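Local coordinates for microcin B17-processing protein McbC (Escherichia coli str. K-12 substr. MG1655, PDB 6GRH) that is required to process the inactive microcin B17 precursor into the active peptide, and is an FMN-binding oxidoreductase of the nitroreductase family, at residues S169-L182 and R233-M247. Sequence-based numbering, arbitrary orientation.
With FMN (flavin mononucleotide), chain O.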
loop_
_atom_site.group_PDB
_atom_site.type_symbol
_atom_site.label_atom_id
_atom_site.label_comp_id
_atom_site.label_asym_id
_atom_site.label_seq_id
_atom_site.Cartn_x
_atom_site.Cartn_y
_atom_site.Cartn_z
ATOM N N SER D 169 14.153 27.552 -18.082
ATOM C CA SER D 169 14.069 26.532 -17.013
ATOM C C SER D 169 12.655 26.004 -16.831
ATOM O O SER D 169 12.454 24.805 -16.649
ATOM C CB SER D 169 14.524 27.088 -15.662
ATOM O OG SER D 169 15.855 27.545 -15.726
ATOM N N LEU D 170 11.679 26.911 -16.842
ATOM C CA LEU D 170 10.289 26.523 -16.713
ATOM C C LEU D 170 9.849 25.665 -17.853
ATOM O O LEU D 170 9.160 24.688 -17.637
ATOM C CB LEU D 170 9.337 27.723 -16.682
ATOM C CG LEU D 170 9.006 28.344 -15.351
ATOM C CD1 LEU D 170 8.190 29.605 -15.597
ATOM C CD2 LEU D 170 8.265 27.356 -14.456
ATOM N N TYR D 171 10.177 26.100 -19.070
ATOM C CA TYR D 171 9.854 25.352 -20.281
ATOM C C TYR D 171 10.456 23.939 -20.240
ATOM O O TYR D 171 9.767 22.959 -20.517
ATOM C CB TYR D 171 10.346 26.085 -21.531
ATOM C CG TYR D 171 10.128 25.297 -22.793
ATOM C CD1 TYR D 171 11.151 24.528 -23.344
ATOM C CD2 TYR D 171 8.883 25.273 -23.411
ATOM C CE1 TYR D 171 10.946 23.784 -24.499
ATOM C CE2 TYR D 171 8.682 24.541 -24.576
ATOM C CZ TYR D 171 9.713 23.805 -25.110
ATOM O OH TYR D 171 9.491 23.053 -26.237
ATOM N N ARG D 172 11.731 23.852 -19.888
ATOM C CA ARG D 172 12.412 22.562 -19.798
ATOM C C ARG D 172 11.664 21.631 -18.831
ATOM O O ARG D 172 11.334 20.495 -19.189
ATOM C CB ARG D 172 13.875 22.756 -19.381
ATOM C CG ARG D 172 14.665 21.472 -19.258
ATOM C CD ARG D 172 16.120 21.725 -18.900
ATOM N NE ARG D 172 16.645 20.571 -18.162
ATOM C CZ ARG D 172 17.141 19.455 -18.709
ATOM N NH1 ARG D 172 17.238 19.305 -20.040
ATOM N NH2 ARG D 172 17.562 18.477 -17.900
ATOM N N SER D 173 11.354 22.132 -17.638
ATOM C CA SER D 173 10.664 21.306 -16.625
ATOM C C SER D 173 9.257 20.848 -17.048
ATOM O O SER D 173 8.863 19.687 -16.828
ATOM C CB SER D 173 10.641 22.014 -15.262
ATOM O OG SER D 173 9.618 23.006 -15.179
ATOM N N LEU D 174 8.500 21.734 -17.677
ATOM C CA LEU D 174 7.099 21.402 -18.036
ATOM C C LEU D 174 6.938 20.502 -19.263
ATOM O O LEU D 174 5.967 19.794 -19.376
ATOM C CB LEU D 174 6.314 22.688 -18.267
ATOM C CG LEU D 174 6.083 23.589 -17.055
ATOM C CD1 LEU D 174 5.414 24.873 -17.493
ATOM C CD2 LEU D 174 5.191 22.893 -16.072
ATOM N N SER D 175 7.876 20.560 -20.189
ATOM C CA SER D 175 7.712 19.940 -21.511
ATOM C C SER D 175 8.244 18.516 -21.563
ATOM O O SER D 175 8.040 17.817 -22.558
ATOM C CB SER D 175 8.402 20.791 -22.575
ATOM O OG SER D 175 9.789 20.902 -22.312
ATOM N N GLY D 176 8.960 18.115 -20.511
ATOM C CA GLY D 176 9.510 16.776 -20.381
ATOM C C GLY D 176 10.322 16.316 -21.566
ATOM O O GLY D 176 11.047 17.094 -22.177
ATOM N N GLY D 177 10.177 15.048 -21.913
ATOM C CA GLY D 177 10.915 14.485 -23.027
ATOM C C GLY D 177 10.500 14.925 -24.417
ATOM O O GLY D 177 11.299 14.842 -25.326
ATOM N N ASP D 178 9.262 15.392 -24.583
ATOM C CA ASP D 178 8.653 15.609 -25.914
ATOM C C ASP D 178 8.624 17.082 -26.346
ATOM O O ASP D 178 7.708 17.523 -27.059
ATOM C CB ASP D 178 7.229 15.011 -25.889
ATOM C CG ASP D 178 6.726 14.558 -27.268
ATOM O OD1 ASP D 178 7.542 14.258 -28.178
ATOM O OD2 ASP D 178 5.478 14.472 -27.411
ATOM N N SER D 179 9.646 17.841 -25.959
ATOM C CA SER D 179 9.656 19.286 -26.179
ATOM C C SER D 179 9.792 19.685 -27.655
ATOM O O SER D 179 9.218 20.688 -28.081
ATOM C CB SER D 179 10.750 19.946 -25.341
ATOM O OG SER D 179 12.005 19.397 -25.661
ATOM N N GLU D 180 10.521 18.906 -28.448
ATOM C CA GLU D 180 10.612 19.220 -29.874
ATOM C C GLU D 180 9.240 19.189 -30.550
ATOM O O GLU D 180 8.916 20.073 -31.333
ATOM C CB GLU D 180 11.577 18.286 -30.607
ATOM C CG GLU D 180 12.037 18.868 -31.941
ATOM C CD GLU D 180 12.809 17.883 -32.803
ATOM O OE1 GLU D 180 13.325 16.874 -32.260
ATOM O OE2 GLU D 180 12.897 18.117 -34.032
ATOM N N ARG D 181 8.447 18.161 -30.252
ATOM C CA ARG D 181 7.117 18.030 -30.839
ATOM C C ARG D 181 6.174 19.122 -30.294
ATOM O O ARG D 181 5.354 19.669 -31.028
ATOM C CB ARG D 181 6.568 16.616 -30.584
ATOM C CG ARG D 181 5.082 16.435 -30.803
ATOM C CD ARG D 181 4.662 14.977 -30.886
ATOM N NE ARG D 181 3.207 14.949 -30.820
ATOM C CZ ARG D 181 2.489 15.044 -29.709
ATOM N NH1 ARG D 181 3.073 15.131 -28.515
ATOM N NH2 ARG D 181 1.163 15.068 -29.790
ATOM N N LEU D 182 6.309 19.442 -29.007
ATOM C CA LEU D 182 5.480 20.488 -28.391
ATOM C C LEU D 182 5.645 21.841 -29.040
ATOM O O LEU D 182 4.661 22.540 -29.221
ATOM C CB LEU D 182 5.753 20.619 -26.888
ATOM C CG LEU D 182 4.900 21.639 -26.133
ATOM C CD1 LEU D 182 3.442 21.198 -26.098
ATOM C CD2 LEU D 182 5.439 21.833 -24.728
ATOM N N ARG D 233 -3.227 22.495 -25.097
ATOM C CA ARG D 233 -3.054 21.056 -24.949
ATOM C C ARG D 233 -2.820 20.703 -23.481
ATOM O O ARG D 233 -1.890 21.189 -22.868
ATOM C CB ARG D 233 -1.887 20.540 -25.804
ATOM C CG ARG D 233 -1.722 19.018 -25.756
ATOM C CD ARG D 233 -0.707 18.472 -26.748
ATOM N NE ARG D 233 -1.253 18.470 -28.111
ATOM C CZ ARG D 233 -1.771 17.419 -28.758
ATOM N NH1 ARG D 233 -1.828 16.210 -28.214
ATOM N NH2 ARG D 233 -2.274 17.597 -29.974
ATOM N N VAL D 234 -3.657 19.814 -22.958
ATOM C CA VAL D 234 -3.453 19.225 -21.634
ATOM C C VAL D 234 -2.305 18.248 -21.782
ATOM O O VAL D 234 -2.192 17.578 -22.791
ATOM C CB VAL D 234 -4.756 18.550 -21.092
ATOM C CG1 VAL D 234 -4.561 18.024 -19.668
ATOM C CG2 VAL D 234 -5.902 19.532 -21.095
ATOM N N TRP D 235 -1.461 18.149 -20.762
ATOM C CA TRP D 235 -0.174 17.521 -20.913
ATOM C C TRP D 235 0.257 16.826 -19.619
ATOM O O TRP D 235 0.367 17.450 -18.581
ATOM C CB TRP D 235 0.810 18.617 -21.270
ATOM C CG TRP D 235 2.171 18.208 -21.608
ATOM C CD1 TRP D 235 3.264 18.176 -20.774
ATOM C CD2 TRP D 235 2.644 17.903 -22.906
ATOM N NE1 TRP D 235 4.387 17.837 -21.487
ATOM C CE2 TRP D 235 4.037 17.676 -22.803
ATOM C CE3 TRP D 235 2.032 17.807 -24.161
ATOM C CZ2 TRP D 235 4.806 17.322 -23.891
ATOM C CZ3 TRP D 235 2.798 17.469 -25.242
ATOM C CH2 TRP D 235 4.184 17.232 -25.110
ATOM N N ALA D 236 0.541 15.542 -19.731
ATOM C CA ALA D 236 1.016 14.715 -18.630
ATOM C C ALA D 236 2.482 14.319 -18.731
ATOM O O ALA D 236 3.004 13.699 -17.821
ATOM C CB ALA D 236 0.136 13.471 -18.547
ATOM N N GLY D 237 3.162 14.710 -19.802
ATOM C CA GLY D 237 4.539 14.272 -20.062
ATOM C C GLY D 237 5.558 15.220 -19.444
ATOM O O GLY D 237 6.301 15.881 -20.155
ATOM N N TYR D 238 5.553 15.315 -18.114
ATOM C CA TYR D 238 6.515 16.148 -17.393
ATOM C C TYR D 238 7.012 15.386 -16.176
ATOM O O TYR D 238 6.378 14.407 -15.718
ATOM C CB TYR D 238 5.890 17.503 -16.999
ATOM C CG TYR D 238 4.729 17.379 -16.064
ATOM C CD1 TYR D 238 4.922 17.337 -14.687
ATOM C CD2 TYR D 238 3.439 17.224 -16.551
ATOM C CE1 TYR D 238 3.855 17.174 -13.822
ATOM C CE2 TYR D 238 2.380 17.085 -15.713
ATOM C CZ TYR D 238 2.592 17.054 -14.341
ATOM O OH TYR D 238 1.521 16.889 -13.485
ATOM N N THR D 239 8.110 15.881 -15.624
ATOM C CA THR D 239 8.714 15.332 -14.431
ATOM C C THR D 239 8.158 16.096 -13.237
ATOM O O THR D 239 8.494 17.261 -13.033
ATOM C CB THR D 239 10.245 15.473 -14.494
ATOM O OG1 THR D 239 10.718 14.791 -15.665
ATOM C CG2 THR D 239 10.890 14.882 -13.231
ATOM N N ASP D 240 7.287 15.447 -12.479
ATOM C CA ASP D 240 6.512 16.122 -11.435
ATOM C C ASP D 240 7.391 16.847 -10.403
ATOM O O ASP D 240 7.123 17.988 -10.056
ATOM C CB ASP D 240 5.554 15.162 -10.713
ATOM C CG ASP D 240 4.673 14.350 -11.677
ATOM O OD1 ASP D 240 5.220 13.585 -12.518
ATOM O OD2 ASP D 240 3.425 14.477 -11.583
ATOM N N SER D 241 8.435 16.189 -9.926
ATOM C CA SER D 241 9.243 16.744 -8.859
ATOM C C SER D 241 10.064 17.935 -9.361
ATOM O O SER D 241 10.319 18.887 -8.620
ATOM C CB SER D 241 10.149 15.674 -8.270
ATOM O OG SER D 241 11.018 15.196 -9.258
ATOM N N TYR D 242 10.439 17.875 -10.628
ATOM C CA TYR D 242 11.240 18.918 -11.251
ATOM C C TYR D 242 10.385 20.177 -11.523
ATOM O O TYR D 242 10.826 21.292 -11.258
ATOM C CB TYR D 242 11.812 18.356 -12.543
ATOM C CG TYR D 242 12.735 19.219 -13.357
ATOM C CD1 TYR D 242 13.533 20.201 -12.789
ATOM C CD2 TYR D 242 12.871 18.977 -14.727
ATOM C CE1 TYR D 242 14.417 20.948 -13.570
ATOM C CE2 TYR D 242 13.712 19.730 -15.516
ATOM C CZ TYR D 242 14.482 20.706 -14.937
ATOM O OH TYR D 242 15.343 21.409 -15.753
ATOM N N VAL D 243 9.172 19.978 -12.010
ATOM C CA VAL D 243 8.190 21.072 -12.122
ATOM C C VAL D 243 7.949 21.721 -10.741
ATOM O O VAL D 243 8.079 22.952 -10.593
ATOM C CB VAL D 243 6.874 20.571 -12.736
ATOM C CG1 VAL D 243 5.769 21.626 -12.646
ATOM C CG2 VAL D 243 7.127 20.174 -14.192
ATOM N N ALA D 244 7.685 20.896 -9.728
ATOM C CA ALA D 244 7.474 21.414 -8.372
ATOM C C ALA D 244 8.660 22.264 -7.871
ATOM O O ALA D 244 8.465 23.372 -7.386
ATOM C CB ALA D 244 7.149 20.298 -7.393
ATOM N N LYS D 245 9.877 21.740 -8.021
ATOM C CA LYS D 245 11.098 22.397 -7.559
ATOM C C LYS D 245 11.289 23.747 -8.275
ATOM O O LYS D 245 11.594 24.777 -7.635
ATOM C CB LYS D 245 12.292 21.487 -7.833
ATOM C CG LYS D 245 13.687 22.034 -7.513
ATOM C CD LYS D 245 14.000 21.908 -6.027
ATOM C CE LYS D 245 15.389 22.483 -5.712
ATOM N NZ LYS D 245 16.141 21.597 -4.767
ATOM N N THR D 246 11.055 23.731 -9.592
ATOM C CA THR D 246 11.256 24.908 -10.455
ATOM C C THR D 246 10.286 26.036 -10.095
ATOM O O THR D 246 10.651 27.201 -10.081
ATOM C CB THR D 246 11.153 24.508 -11.951
ATOM O OG1 THR D 246 12.152 23.526 -12.221
ATOM C CG2 THR D 246 11.417 25.683 -12.877
ATOM N N MET D 247 9.073 25.656 -9.741
ATOM C CA MET D 247 8.046 26.571 -9.226
ATOM C C MET D 247 8.173 26.923 -7.723
ATOM O O MET D 247 7.352 27.685 -7.197
ATOM C CB MET D 247 6.668 25.976 -9.506
ATOM C CG MET D 247 6.356 25.881 -10.999
ATOM S SD MET D 247 4.820 24.979 -11.320
ATOM C CE MET D 247 3.634 26.138 -10.715
HETATM N N1 FMN O . -1.022 15.049 -25.494
HETATM C C2 FMN O . 0.319 14.917 -25.663
HETATM O O2 FMN O . 0.774 15.105 -26.806
HETATM N N3 FMN O . 1.152 14.594 -24.645
HETATM C C4 FMN O . 0.702 14.391 -23.384
HETATM O O4 FMN O . 1.483 14.103 -22.450
HETATM C C4A FMN O . -0.754 14.502 -23.119
HETATM N N5 FMN O . -1.289 14.301 -21.892
HETATM C C5A FMN O . -2.626 14.426 -21.685
HETATM C C6 FMN O . -3.136 14.226 -20.406
HETATM C C7 FMN O . -4.498 14.341 -20.147
HETATM C C7M FMN O . -5.021 14.112 -18.750
HETATM C C8 FMN O . -5.429 14.699 -21.249
HETATM C C8M FMN O . -6.901 14.831 -20.981
HETATM C C9 FMN O . -4.933 14.910 -22.537
HETATM C C9A FMN O . -3.554 14.789 -22.808
HETATM N N10 FMN O . -3.007 14.996 -24.107
HETATM C C10 FMN O . -1.609 14.856 -24.284
HETATM C "C1'" FMN O . -3.838 15.359 -25.262
HETATM C "C2'" FMN O . -4.464 14.117 -25.855
HETATM O "O2'" FMN O . -3.442 13.331 -26.501
HETATM C "C3'" FMN O . -5.597 14.514 -26.808
HETATM O "O3'" FMN O . -6.667 15.113 -26.065
HETATM C "C4'" FMN O . -6.148 13.337 -27.607
HETATM O "O4'" FMN O . -5.116 12.807 -28.440
HETATM C "C5'" FMN O . -7.321 13.705 -28.512
HETATM O "O5'" FMN O . -6.915 14.739 -29.407
HETATM P P FMN O . -7.684 16.144 -29.452
HETATM O O1P FMN O . -7.552 16.760 -28.079
HETATM O O2P FMN O . -6.918 16.916 -30.509
HETATM O O3P FMN O . -9.066 15.726 -29.849
HETATM O O HOH W 1 10.246 17.517 -16.875
HETATM O O HOH W 2 6.892 14.807 -22.634
#
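S173 sets its CB over the centre of the Y242 ring, 3.8 Å from the centroid, in a CH-pi contact where helices 169-175 and 240-246 run nearly antiparallel (155°), their axes 8.5 Å apart. With CG anti to the backbone N (chi1 -177°), Y242 reaches over to helix 169-175, and its OH accepts a bent hydrogen bond from R172 NE (2.9 Å, 135°). Deeper down, L174 CD2 meets V243 CG1 at 3.7 Å, the two side chains crossing nearly at right angles.

Beyond G176, W235 lies between protein and cofactor: L182 CD1 covers one face, FMN O4 lies off-centre over the opposite one. R181 grips FMN O2 through both NH1 (2.9 Å) and NH2, while NH1 also bridges to D178 OD2 (2.7 Å). R233, held by the carbonyls of S85 and G86, donates from NH1 to FMN N1 (3.1 Å), so the two arginines gather at the flavin's pyrimidine edge, where they probably stabilise negative charge on the reduced ring.

Packing is looser around exposed G177, where a water joins D178 N to G237 O. R117 of the second subunit also bonds this FMN, and L174 leads inward onto sheet strands 129-135, 187-194 and 254-263.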